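Local coordinates for protein deoxyribodipyrimidine photo-lyase (Oryza sativa Japonica Group, PDB 3UMV) that repairs ultraviolet-damaged DNA by using light and its FAD cofactor to split cyclobutane pyrimidine dimers back into single pyrimidines, at residues 82-92 / 419-429; 43-51 / 100-111. All blocks are in the same frame, centred on the assembly; numbering follows the deposited sequence.

Contact 1: 82-92 / 419-429. With FAD (flavin-adenine dinucleotide), chain I.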
# COMPACT_ATOMS: atom_id res chain seq x y z
N LEU A 82 -8.71 -5.96 -8.71
CA LEU A 82 -8.69 -4.80 -7.83
C LEU A 82 -7.92 -3.64 -8.45
O LEU A 82 -6.71 -3.73 -8.68
CB LEU A 82 -8.09 -5.16 -6.48
CG LEU A 82 -8.14 -4.01 -5.46
CD1 LEU A 82 -9.60 -3.58 -5.28
CD2 LEU A 82 -7.51 -4.45 -4.15
N LEU A 83 -8.63 -2.55 -8.71
CA LEU A 83 -8.05 -1.35 -9.31
C LEU A 83 -7.19 -1.65 -10.54
O LEU A 83 -6.14 -1.05 -10.75
CB LEU A 83 -7.25 -0.55 -8.26
CG LEU A 83 -8.12 0.10 -7.17
CD1 LEU A 83 -7.31 0.56 -5.98
CD2 LEU A 83 -8.97 1.25 -7.75
N SER A 84 -7.67 -2.59 -11.35
CA SER A 84 -7.00 -2.94 -12.61
C SER A 84 -5.57 -3.46 -12.45
O SER A 84 -4.70 -3.16 -13.27
CB SER A 84 -7.03 -1.76 -13.59
OG SER A 84 -8.36 -1.31 -13.80
N ALA A 85 -5.34 -4.25 -11.41
CA ALA A 85 -4.07 -4.95 -11.26
C ALA A 85 -3.69 -5.63 -12.58
O ALA A 85 -4.56 -6.18 -13.27
CB ALA A 85 -4.15 -5.97 -10.14
N ARG A 86 -2.41 -5.58 -12.90
CA ARG A 86 -1.87 -6.18 -14.11
C ARG A 86 -1.06 -7.40 -13.71
O ARG A 86 -0.92 -7.70 -12.53
CB ARG A 86 -0.96 -5.19 -14.85
CG ARG A 86 -1.52 -3.79 -15.08
CD ARG A 86 -2.89 -3.82 -15.70
NE ARG A 86 -3.17 -2.62 -16.51
CZ ARG A 86 -3.43 -1.41 -16.01
NH1 ARG A 86 -3.42 -1.21 -14.71
NH2 ARG A 86 -3.69 -0.40 -16.83
N ARG A 87 -0.50 -8.10 -14.70
CA ARG A 87 0.29 -9.30 -14.44
C ARG A 87 1.31 -9.09 -13.33
O ARG A 87 1.43 -9.91 -12.42
CB ARG A 87 1.02 -9.75 -15.70
CG ARG A 87 2.11 -10.77 -15.44
CD ARG A 87 2.74 -11.27 -16.75
NE ARG A 87 1.78 -11.95 -17.60
CZ ARG A 87 1.55 -13.27 -17.57
NH1 ARG A 87 2.23 -14.04 -16.72
NH2 ARG A 87 0.65 -13.82 -18.37
N ARG A 88 2.05 -7.98 -13.43
CA ARG A 88 3.08 -7.61 -12.46
C ARG A 88 2.60 -7.66 -11.03
O ARG A 88 3.27 -8.23 -10.16
CB ARG A 88 3.61 -6.20 -12.76
CG ARG A 88 4.59 -5.65 -11.72
CD ARG A 88 5.29 -4.38 -12.21
NE ARG A 88 6.22 -4.68 -13.30
CZ ARG A 88 6.78 -3.78 -14.10
NH1 ARG A 88 6.54 -2.49 -13.94
NH2 ARG A 88 7.60 -4.18 -15.06
N GLN A 89 1.46 -7.04 -10.76
CA GLN A 89 0.94 -6.98 -9.40
C GLN A 89 0.22 -8.25 -8.98
O GLN A 89 0.31 -8.66 -7.81
CB GLN A 89 0.02 -5.77 -9.22
CG GLN A 89 0.71 -4.42 -9.44
CD GLN A 89 0.81 -4.03 -10.91
OE1 GLN A 89 0.23 -4.69 -11.79
NE2 GLN A 89 1.57 -2.96 -11.18
N LEU A 90 -0.50 -8.86 -9.92
CA LEU A 90 -1.20 -10.11 -9.64
C LEU A 90 -0.23 -11.25 -9.35
O LEU A 90 -0.45 -12.08 -8.46
CB LEU A 90 -2.13 -10.45 -10.81
CG LEU A 90 -3.33 -9.51 -10.96
CD1 LEU A 90 -4.05 -9.74 -12.28
CD2 LEU A 90 -4.28 -9.70 -9.81
N GLY A 91 0.88 -11.28 -10.10
CA GLY A 91 1.84 -12.35 -9.93
C GLY A 91 2.48 -12.27 -8.56
O GLY A 91 2.65 -13.28 -7.88
N PHE A 92 2.83 -11.06 -8.15
CA PHE A 92 3.45 -10.82 -6.84
C PHE A 92 2.49 -11.20 -5.70
O PHE A 92 2.89 -11.85 -4.73
CB PHE A 92 3.86 -9.34 -6.72
CG PHE A 92 4.92 -9.08 -5.68
CD1 PHE A 92 6.26 -9.21 -5.99
CD2 PHE A 92 4.57 -8.67 -4.38
CE1 PHE A 92 7.25 -8.97 -5.04
CE2 PHE A 92 5.53 -8.42 -3.44
CZ PHE A 92 6.88 -8.56 -3.76
N TYR A 419 -2.99 6.74 -13.41
CA TYR A 419 -3.08 5.61 -14.32
C TYR A 419 -1.71 4.95 -14.50
O TYR A 419 -1.60 3.73 -14.39
CB TYR A 419 -3.64 6.07 -15.67
CG TYR A 419 -3.34 5.13 -16.83
CD1 TYR A 419 -4.08 3.98 -17.04
CD2 TYR A 419 -2.29 5.41 -17.69
CE1 TYR A 419 -3.78 3.12 -18.09
CE2 TYR A 419 -1.98 4.57 -18.75
CZ TYR A 419 -2.73 3.43 -18.94
OH TYR A 419 -2.41 2.60 -20.00
N LEU A 420 -0.68 5.74 -14.76
CA LEU A 420 0.66 5.19 -14.96
C LEU A 420 1.22 4.54 -13.70
O LEU A 420 1.78 3.44 -13.75
CB LEU A 420 1.61 6.28 -15.45
CG LEU A 420 1.29 6.73 -16.87
CD1 LEU A 420 2.15 7.92 -17.28
CD2 LEU A 420 1.45 5.56 -17.84
N ASN A 421 1.08 5.23 -12.58
CA ASN A 421 1.54 4.73 -11.29
C ASN A 421 0.90 3.38 -10.95
O ASN A 421 1.57 2.42 -10.58
CB ASN A 421 1.22 5.79 -10.23
CG ASN A 421 1.71 5.40 -8.84
OD1 ASN A 421 2.83 5.74 -8.45
ND2 ASN A 421 0.88 4.67 -8.09
N ASP A 422 -0.41 3.31 -11.10
CA ASP A 422 -1.14 2.08 -10.81
C ASP A 422 -0.86 0.96 -11.81
O ASP A 422 -0.90 -0.21 -11.46
CB ASP A 422 -2.64 2.39 -10.74
CG ASP A 422 -3.03 3.14 -9.46
OD1 ASP A 422 -2.14 3.54 -8.66
OD2 ASP A 422 -4.24 3.31 -9.24
N LYS A 423 -0.56 1.32 -13.06
CA LYS A 423 -0.26 0.31 -14.06
C LYS A 423 1.09 -0.38 -13.82
O LYS A 423 1.20 -1.59 -13.90
CB LYS A 423 -0.29 0.91 -15.47
CG LYS A 423 0.11 -0.04 -16.56
CD LYS A 423 -0.26 0.54 -17.92
CE LYS A 423 -0.12 -0.51 -19.01
NZ LYS A 423 -0.53 0.02 -20.35
N TYR A 424 2.11 0.42 -13.52
CA TYR A 424 3.49 -0.04 -13.52
C TYR A 424 4.15 -0.29 -12.16
O TYR A 424 5.05 -1.14 -12.05
CB TYR A 424 4.35 0.95 -14.33
CG TYR A 424 4.05 0.90 -15.82
CD1 TYR A 424 3.37 1.93 -16.46
CD2 TYR A 424 4.41 -0.20 -16.56
CE1 TYR A 424 3.10 1.87 -17.83
CE2 TYR A 424 4.15 -0.27 -17.93
CZ TYR A 424 3.49 0.76 -18.55
OH TYR A 424 3.23 0.68 -19.89
N GLU A 425 3.76 0.47 -11.14
CA GLU A 425 4.42 0.33 -9.85
C GLU A 425 4.00 -0.94 -9.11
O GLU A 425 2.82 -1.29 -9.06
CB GLU A 425 4.18 1.56 -8.96
CG GLU A 425 4.64 2.87 -9.52
CD GLU A 425 6.13 3.14 -9.34
OE1 GLU A 425 6.54 4.30 -9.48
OE2 GLU A 425 6.89 2.19 -9.05
N ILE A 426 4.97 -1.62 -8.53
CA ILE A 426 4.68 -2.80 -7.73
C ILE A 426 3.98 -2.41 -6.42
O ILE A 426 3.24 -3.20 -5.85
CB ILE A 426 5.96 -3.62 -7.46
CG1 ILE A 426 5.60 -4.97 -6.83
CG2 ILE A 426 6.97 -2.82 -6.63
CD1 ILE A 426 4.64 -5.76 -7.66
N ASP A 427 4.18 -1.17 -6.00
CA ASP A 427 3.61 -0.65 -4.75
C ASP A 427 2.39 0.26 -4.98
O ASP A 427 1.92 0.93 -4.05
CB ASP A 427 4.72 0.04 -3.91
CG ASP A 427 5.39 1.21 -4.65
OD1 ASP A 427 4.81 1.75 -5.61
OD2 ASP A 427 6.52 1.59 -4.26
N GLY A 428 1.87 0.24 -6.20
CA GLY A 428 0.81 1.14 -6.62
C GLY A 428 -0.58 0.66 -6.22
O GLY A 428 -0.71 -0.34 -5.52
N ARG A 429 -1.61 1.38 -6.67
CA ARG A 429 -2.99 1.09 -6.25
C ARG A 429 -3.04 1.11 -4.72
O ARG A 429 -3.47 0.15 -4.08
CB ARG A 429 -3.48 -0.25 -6.83
CG ARG A 429 -3.55 -0.30 -8.37
CD ARG A 429 -3.58 -1.76 -8.89
NE ARG A 429 -2.59 -2.58 -8.21
CZ ARG A 429 -2.89 -3.59 -7.39
NH1 ARG A 429 -4.16 -3.96 -7.19
NH2 ARG A 429 -1.91 -4.25 -6.78
PA FAD I . 11.86 4.43 1.64
O1A FAD I . 12.49 5.78 1.44
O2A FAD I . 12.80 3.37 2.13
O5B FAD I . 10.61 4.61 2.62
C5B FAD I . 10.22 3.59 3.52
C4B FAD I . 8.69 3.55 3.62
O4B FAD I . 8.15 4.79 4.05
C3B FAD I . 8.04 3.30 2.27
O3B FAD I . 8.01 1.92 1.96
C2B FAD I . 6.66 3.84 2.51
O2B FAD I . 5.92 2.93 3.30
C1B FAD I . 6.94 5.05 3.37
N9A FAD I . 7.06 6.26 2.55
C8A FAD I . 8.19 6.83 2.03
N7A FAD I . 7.83 7.94 1.35
C5A FAD I . 6.47 8.08 1.42
C6A FAD I . 5.56 9.02 0.93
N6A FAD I . 5.95 10.12 0.29
N1A FAD I . 4.22 8.88 1.20
C2A FAD I . 3.78 7.81 1.95
N3A FAD I . 4.68 6.89 2.43
C4A FAD I . 6.00 7.03 2.18
N1 FAD I . 4.24 4.98 -2.34
C2 FAD I . 3.66 3.75 -2.39
O2 FAD I . 3.81 3.01 -1.42
N3 FAD I . 2.90 3.38 -3.49
C4 FAD I . 2.75 4.23 -4.56
O4 FAD I . 2.08 3.89 -5.54
C4X FAD I . 3.34 5.49 -4.49
N5 FAD I . 3.23 6.39 -5.53
C5X FAD I . 3.81 7.64 -5.44
C6 FAD I . 3.66 8.55 -6.49
C7 FAD I . 4.25 9.82 -6.40
C7M FAD I . 4.07 10.79 -7.54
C8 FAD I . 4.99 10.16 -5.26
C8M FAD I . 5.64 11.50 -5.11
C9 FAD I . 5.13 9.24 -4.24
C9A FAD I . 4.54 7.99 -4.32
N10 FAD I . 4.70 7.08 -3.30
C10 FAD I . 4.09 5.85 -3.39
C1' FAD I . 5.50 7.40 -2.05
C2' FAD I . 7.01 7.01 -2.14
O2' FAD I . 7.66 7.45 -3.33
C3' FAD I . 7.28 5.51 -1.98
O3' FAD I . 6.61 5.03 -0.84
C4' FAD I . 8.76 5.16 -1.85
O4' FAD I . 9.46 5.62 -2.99
C5' FAD I . 8.89 3.65 -1.69
O5' FAD I . 10.20 3.15 -1.81
P FAD I . 10.95 2.59 -0.51
O1P FAD I . 10.08 1.58 0.22
O2P FAD I . 12.28 2.01 -0.92
O3P FAD I . 11.13 4.00 0.25
O HOH W 1 -5.97 1.38 -11.48
O HOH W 2 -3.70 1.73 -14.30
O HOH W 3 -3.37 0.12 -19.81
O HOH W 4 -2.10 -2.19 -12.45

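Contact 2: 43-51 / 100-111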
# COMPACT_ATOMS: atom_id res chain seq x y z
N TRP A 43 -11.31 -12.45 7.35
CA TRP A 43 -11.28 -12.10 5.94
C TRP A 43 -10.04 -11.24 5.71
O TRP A 43 -10.03 -10.05 6.00
CB TRP A 43 -12.57 -11.37 5.55
CG TRP A 43 -12.56 -10.81 4.14
CD1 TRP A 43 -11.68 -11.11 3.14
CD2 TRP A 43 -13.47 -9.84 3.59
NE1 TRP A 43 -11.99 -10.40 2.01
CE2 TRP A 43 -13.08 -9.61 2.26
CE3 TRP A 43 -14.57 -9.13 4.10
CZ2 TRP A 43 -13.75 -8.70 1.42
CZ3 TRP A 43 -15.24 -8.23 3.26
CH2 TRP A 43 -14.83 -8.03 1.94
N MET A 44 -8.98 -11.89 5.24
CA MET A 44 -7.72 -11.23 4.93
C MET A 44 -7.83 -10.50 3.60
O MET A 44 -8.24 -11.09 2.61
CB MET A 44 -6.63 -12.30 4.83
CG MET A 44 -5.24 -11.76 4.49
SD MET A 44 -4.09 -13.13 4.28
CE MET A 44 -3.66 -13.53 5.97
N LEU A 45 -7.45 -9.23 3.58
CA LEU A 45 -7.41 -8.49 2.32
C LEU A 45 -6.16 -7.65 2.21
O LEU A 45 -5.31 -7.91 1.36
CB LEU A 45 -8.67 -7.65 2.12
CG LEU A 45 -8.85 -7.10 0.70
CD1 LEU A 45 -10.35 -6.91 0.45
CD2 LEU A 45 -8.08 -5.79 0.50
N ARG A 46 -6.02 -6.64 3.06
CA ARG A 46 -4.85 -5.76 2.98
C ARG A 46 -3.60 -6.36 3.59
O ARG A 46 -2.48 -6.07 3.13
CB ARG A 46 -5.13 -4.40 3.60
CG ARG A 46 -4.11 -3.34 3.19
CD ARG A 46 -4.41 -2.04 3.89
NE ARG A 46 -3.60 -0.93 3.39
CZ ARG A 46 -3.73 0.30 3.86
NH1 ARG A 46 -4.62 0.55 4.81
NH2 ARG A 46 -2.98 1.28 3.38
N ASP A 47 -3.75 -7.19 4.61
CA ASP A 47 -2.57 -7.61 5.36
C ASP A 47 -2.26 -9.09 5.16
O ASP A 47 -2.65 -9.94 5.96
CB ASP A 47 -2.74 -7.21 6.83
CG ASP A 47 -2.84 -5.70 7.00
OD1 ASP A 47 -3.97 -5.20 7.15
OD2 ASP A 47 -1.80 -4.99 6.92
N GLN A 48 -1.56 -9.36 4.06
CA GLN A 48 -1.31 -10.71 3.58
C GLN A 48 -0.10 -11.35 4.25
O GLN A 48 0.94 -11.58 3.61
CB GLN A 48 -1.20 -10.69 2.06
CG GLN A 48 -2.48 -10.18 1.42
CD GLN A 48 -2.27 -9.59 0.04
OE1 GLN A 48 -1.39 -10.03 -0.71
NE2 GLN A 48 -3.09 -8.61 -0.32
N ARG A 49 -0.26 -11.62 5.54
CA ARG A 49 0.77 -12.18 6.41
C ARG A 49 0.12 -12.78 7.64
O ARG A 49 -0.96 -12.37 8.06
CB ARG A 49 1.78 -11.10 6.83
CG ARG A 49 1.22 -10.10 7.85
CD ARG A 49 2.20 -8.93 8.12
NE ARG A 49 1.54 -7.98 9.02
CZ ARG A 49 0.76 -6.98 8.62
NH1 ARG A 49 0.58 -6.73 7.32
NH2 ARG A 49 0.18 -6.22 9.53
N LEU A 50 0.78 -13.78 8.22
CA LEU A 50 0.32 -14.39 9.47
C LEU A 50 1.00 -13.75 10.69
O LEU A 50 0.39 -13.67 11.75
CB LEU A 50 0.55 -15.90 9.45
CG LEU A 50 -0.08 -16.60 8.26
CD1 LEU A 50 0.29 -18.08 8.23
CD2 LEU A 50 -1.60 -16.40 8.29
N ALA A 51 2.23 -13.27 10.53
CA ALA A 51 2.93 -12.68 11.66
C ALA A 51 2.55 -11.22 11.82
O ALA A 51 2.18 -10.56 10.85
CB ALA A 51 4.45 -12.82 11.51
N LEU A 100 2.12 -18.03 1.89
CA LEU A 100 1.29 -17.88 3.08
C LEU A 100 0.41 -19.11 3.33
O LEU A 100 0.27 -19.58 4.46
CB LEU A 100 0.45 -16.60 2.98
CG LEU A 100 -0.40 -16.21 4.20
CD1 LEU A 100 -0.64 -14.71 4.27
CD2 LEU A 100 -1.72 -16.94 4.15
N ALA A 101 -0.19 -19.62 2.26
CA ALA A 101 -1.02 -20.81 2.35
C ALA A 101 -0.21 -21.99 2.89
O ALA A 101 -0.71 -22.78 3.68
CB ALA A 101 -1.64 -21.13 1.00
N ALA A 102 1.06 -22.08 2.48
CA ALA A 102 1.94 -23.14 2.96
C ALA A 102 2.24 -22.98 4.44
O ALA A 102 2.23 -23.95 5.20
CB ALA A 102 3.23 -23.17 2.15
N ASP A 103 2.52 -21.76 4.86
CA ASP A 103 2.74 -21.51 6.28
C ASP A 103 1.48 -21.80 7.09
O ASP A 103 1.55 -22.28 8.22
CB ASP A 103 3.20 -20.07 6.52
CG ASP A 103 4.59 -19.80 5.96
OD1 ASP A 103 4.95 -18.62 5.79
OD2 ASP A 103 5.33 -20.78 5.69
N ALA A 104 0.33 -21.51 6.50
CA ALA A 104 -0.94 -21.71 7.19
C ALA A 104 -1.16 -23.19 7.47
O ALA A 104 -1.51 -23.58 8.59
CB ALA A 104 -2.09 -21.13 6.39
N ALA A 105 -0.95 -24.02 6.45
CA ALA A 105 -1.17 -25.46 6.58
C ALA A 105 -0.21 -26.10 7.58
O ALA A 105 -0.61 -26.97 8.35
CB ALA A 105 -1.07 -26.13 5.22
N ALA A 106 1.05 -25.68 7.56
CA ALA A 106 2.02 -26.20 8.53
C ALA A 106 1.55 -25.91 9.96
O ALA A 106 1.80 -26.71 10.87
CB ALA A 106 3.39 -25.61 8.28
N ARG A 107 0.89 -24.77 10.15
CA ARG A 107 0.33 -24.40 11.45
C ARG A 107 -1.05 -24.99 11.71
O ARG A 107 -1.65 -24.73 12.75
CB ARG A 107 0.16 -22.89 11.56
CG ARG A 107 1.41 -22.06 11.58
CD ARG A 107 1.01 -20.63 11.90
NE ARG A 107 2.07 -19.67 11.64
CZ ARG A 107 2.09 -18.44 12.15
NH1 ARG A 107 3.08 -17.61 11.86
NH2 ARG A 107 1.11 -18.06 12.96
N HIS A 108 -1.58 -25.73 10.74
CA HIS A 108 -2.95 -26.25 10.82
C HIS A 108 -4.00 -25.14 10.90
O HIS A 108 -5.06 -25.32 11.50
CB HIS A 108 -3.10 -27.24 11.98
CG HIS A 108 -2.11 -28.36 11.93
ND1 HIS A 108 -2.20 -29.40 11.03
CD2 HIS A 108 -0.99 -28.60 12.67
CE1 HIS A 108 -1.19 -30.23 11.21
NE2 HIS A 108 -0.44 -29.76 12.20
N LEU A 109 -3.68 -24.00 10.30
CA LEU A 109 -4.63 -22.90 10.15
C LEU A 109 -5.21 -22.97 8.74
O LEU A 109 -4.49 -22.81 7.76
CB LEU A 109 -3.92 -21.56 10.38
CG LEU A 109 -4.69 -20.25 10.19
CD1 LEU A 109 -5.85 -20.11 11.17
CD2 LEU A 109 -3.73 -19.08 10.34
N PRO A 110 -6.52 -23.23 8.65
CA PRO A 110 -7.25 -23.37 7.39
C PRO A 110 -7.22 -22.07 6.60
O PRO A 110 -7.51 -21.02 7.16
CB PRO A 110 -8.68 -23.67 7.85
CG PRO A 110 -8.56 -24.14 9.25
CD PRO A 110 -7.40 -23.40 9.82
N PHE A 111 -6.88 -22.15 5.32
CA PHE A 111 -6.85 -20.96 4.47
C PHE A 111 -7.79 -21.17 3.29
O PHE A 111 -7.53 -22.00 2.43
CB PHE A 111 -5.42 -20.69 3.97
CG PHE A 111 -5.28 -19.49 3.07
CD1 PHE A 111 -5.28 -18.20 3.59
CD2 PHE A 111 -5.12 -19.65 1.70
CE1 PHE A 111 -5.13 -17.08 2.75
CE2 PHE A 111 -4.98 -18.55 0.86
CZ PHE A 111 -4.98 -17.26 1.39
O HOH W 5 1.73 -15.56 13.44

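Contact 1: 82-92 / 419-429
The side-chain amide nitrogen NE2 of Gln-89 grips two backbone carbonyls where the helix 410-424 ends. NE2 donates to Glu-425 O at 3.0 Å in a nearly straight bond (174°) and to Lys-423 O at 3.1 Å. Both times it lies above the carbonyl plane. The other end of the amide, OE1, takes the backbone N-H of Arg-86, the N-cap residue of helix 87-106. Both ends are thus used, which fixes the rotation of the amide. The Gln-89 chain bends at chi2 (83°), turning NE2 to the end of the other helix. Arg-88 takes the carbonyl between these two: NH1 donates to Tyr-424 O at 2.8 Å, in the carbonyl plane and on a lone pair. NE and NH2 of Arg-88 bind the backbone oxygens of Pro-237 and Val-386.

Here the alpha/beta domain meets the helical FAD-binding part of the photolyase. On the far side of 419-429, Asn-421 ND2 donates to flavin O4 at 2.9 Å, and flavin N3 donates to Asp-427 O at 2.7 Å.

Arg-429 reaches back to the first domain. Its NH1 donates to Leu-82 O at 3.0 Å, on the opposite face of that carbonyl from Ala-85 N. The methyl of Ala-85 lies over one face of the guanidinium. The guanidinium of Arg-86 lies with one face on CG of Lys-423. Glu-234 bridges Arg-86 NE and Lys-423 NZ; Glu-369 also pairs with Lys-423 NZ and takes Tyr-419 OH. Water 3 joins Arg-86 NH2, Tyr-419 OH and Lys-423 NZ. One turn on from Arg-88, CB of Phe-92 packs on CD1 of Ile-426 at 3.8 Å.

Contact 2: 43-51 / 100-111
In the alpha/beta domain, the loop that follows strand 40-44 packs against the last turns of helix 87-106. Leu-50 is the main apolar residue of the loop. Its CG meets CG of Leu-100 at 4.1 Å, the two side chains crossing at a slant. The two methyls of Leu-50 part from there. CD1 lies 3.9 Å from CB of Asp-103 and touches Ala-104, while CD2 meets CD2 of Leu-109 at 4.0 Å.

In Leu-100, CG is anti to the backbone N (chi1 -175°), and CD1 lies against the loop backbone. CD1 is 3.4 Å from both Gln-48 C and Arg-49 N. The same methyl meets CE of Met-44 tip to tip at 3.7 Å. Met-44 SD also lies at the edge of the Phe-111 ring.

Over Leu-50, the guanidinium of Arg-107 lays one face on CB. Water 5 sits at the edge of that group, accepting from Arg-107 NH2 at 2.6 Å and giving a weak bond to Leu-50 O.

Past the helix, His-108 has positive phi, Leu-109 N bonds to Ala-104 O at 2.8 Å, and His-108 N to Ala-105 O. This Schellman motif turns the chain into strand 111-114 and completes a helix-to-strand connection of the Rossmann-like photolyase alpha/beta domain.

How the contacts relate
Both contacts use helix 87-106, contact 1 near its start and contact 2 near its end. Their centres are 23 Å apart. The nearest atoms, about 5 Å apart, belong to Leu-82 of contact 1 and Leu-45 of contact 2. Contact 1 joins the alpha/beta domain to the FAD-binding part, whereas contact 2 packs the alpha/beta domain internally. Only contact 1 has residues on the flavin. The side chain of Arg-49 in contact 2 stays about 12 Å from FAD. The side chain of Gln-48 is about 8 Å from that of Arg-429. Helix 285-290 borders both: Phe-290 touches Ile-426 and Arg-429 of contact 1, and its backbone bonds to Gln-48 of contact 2.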